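Local coordinates for protein putative thioesterase (Syntrophus aciditrophicus SB, PDB 3HDU) that probably hydrolyses thioesters, as a member of the PaaI-like branch of the hotdog-fold thioesterase superfamily, at residues 136-139 against 145-148. Sequence-based numbering, arbitrary orientation.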
loop_
_atom_site.group_PDB
_atom_site.type_symbol
_atom_site.label_atom_id
_atom_site.label_comp_id
_atom_site.label_asym_id
_atom_site.label_seq_id
_atom_site.Cartn_x
_atom_site.Cartn_y
_atom_site.Cartn_z
ATOM N N ARG A 136 -6.408 12.239 -6.053
ATOM C CA ARG A 136 -7.121 11.009 -6.404
ATOM C C ARG A 136 -7.701 11.270 -7.799
ATOM O O ARG A 136 -8.297 12.327 -8.027
ATOM C CB ARG A 136 -8.226 10.696 -5.388
ATOM N N THR A 137 -7.503 10.334 -8.733
ATOM C CA THR A 137 -8.005 10.471 -10.112
ATOM C C THR A 137 -8.906 9.324 -10.555
ATOM O O THR A 137 -8.809 8.212 -10.041
ATOM C CB THR A 137 -6.857 10.591 -11.132
ATOM O OG1 THR A 137 -6.017 9.435 -11.046
ATOM C CG2 THR A 137 -6.039 11.834 -10.868
ATOM N N GLU A 138 -9.793 9.627 -11.502
ATOM C CA GLU A 138 -10.677 8.647 -12.128
ATOM C C GLU A 138 -10.567 8.859 -13.629
ATOM O O GLU A 138 -10.800 9.971 -14.091
ATOM C CB GLU A 138 -12.129 8.848 -11.706
ATOM C CG GLU A 138 -12.398 8.705 -10.220
ATOM C CD GLU A 138 -13.863 8.917 -9.860
ATOM O OE1 GLU A 138 -14.725 8.961 -10.762
ATOM O OE2 GLU A 138 -14.168 9.034 -8.657
ATOM N N LEU A 139 -10.203 7.811 -14.370
ATOM C CA LEU A 139 -10.078 7.870 -15.818
ATOM C C LEU A 139 -11.173 7.012 -16.452
ATOM O O LEU A 139 -11.317 5.833 -16.098
ATOM C CB LEU A 139 -8.685 7.425 -16.253
ATOM C CG LEU A 139 -8.325 7.693 -17.725
ATOM C CD1 LEU A 139 -6.835 7.973 -17.906
ATOM C CD2 LEU A 139 -8.773 6.562 -18.622
ATOM N N GLU A 145 -17.366 4.888 -18.936
ATOM C CA GLU A 145 -17.059 3.663 -18.173
ATOM C C GLU A 145 -15.725 3.842 -17.467
ATOM O O GLU A 145 -14.765 4.233 -18.111
ATOM C CB GLU A 145 -16.952 2.459 -19.099
ATOM C CG GLU A 145 -18.242 2.087 -19.802
ATOM C CD GLU A 145 -18.085 0.858 -20.678
ATOM O OE1 GLU A 145 -17.170 0.840 -21.528
ATOM O OE2 GLU A 145 -18.885 -0.086 -20.528
ATOM N N LEU A 146 -15.664 3.529 -16.169
ATOM C CA LEU A 146 -14.432 3.651 -15.375
ATOM C C LEU A 146 -13.423 2.581 -15.799
ATOM O O LEU A 146 -13.669 1.402 -15.587
ATOM C CB LEU A 146 -14.726 3.523 -13.869
ATOM C CG LEU A 146 -13.555 3.753 -12.899
ATOM C CD1 LEU A 146 -13.131 5.217 -12.915
ATOM C CD2 LEU A 146 -13.936 3.325 -11.500
ATOM N N ILE A 147 -12.309 2.998 -16.405
ATOM C CA ILE A 147 -11.248 2.062 -16.861
ATOM C C ILE A 147 -10.010 2.030 -15.953
ATOM O O ILE A 147 -9.314 1.014 -15.917
ATOM C CB ILE A 147 -10.883 2.250 -18.371
ATOM C CG1 ILE A 147 -10.179 3.572 -18.643
ATOM C CG2 ILE A 147 -12.149 2.103 -19.246
ATOM C CD1 ILE A 147 -9.986 3.849 -20.127
ATOM N N ALA A 148 -9.740 3.123 -15.231
ATOM C CA ALA A 148 -8.618 3.177 -14.280
ATOM C C ALA A 148 -8.807 4.239 -13.193
ATOM O O ALA A 148 -9.517 5.223 -13.402
ATOM C CB ALA A 148 -7.298 3.402 -15.016
#
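Leu139 and Ala148 form an antiparallel hydrogen-bonded pair: Leu139 N donates to Ala148 O at 2.8 Å, nearly straight at 168°, while Ala148 N returns a longer bond of 3.3 Å to Leu139 O. Leu139 O also accepts from Ile147 N at 3.0 Å, with the donor lying in the carbonyl plane, whereas Ala148 N is tilted from it. Two successive residues of one strand thus face a single residue of the other, and the psi of Ile147, -26°, close to a helical value, is what a classic bulge has at its first position, where the strand takes in the extra residue.

Leu139 and Ala148 point to the face of the sheet covered by helix 58-85. Ile147 CG1 sits between its backbone N and carbonyl carbon (chi1 69°), which brings CG1 and CD1 obliquely against Leu139 CD2. Ala148 CB lies 4.4 Å from Leu139 CB, and Ile66 of helix 58-85 packs on both residues. On the other face, Leu146 CD1 reaches back over the Leu139 carbonyl oxygen and comes to 4.0 Å from Glu138 CB. The extended Glu138 chain carries its carboxylate away to the second subunit, where OE1 accepts a hydrogen bond from Lys131 N.

The arrangement is a classic beta bulge near the turn of hairpin 132-141/146-156, within the antiparallel sheet that wraps the long central helix of the hotdog fold.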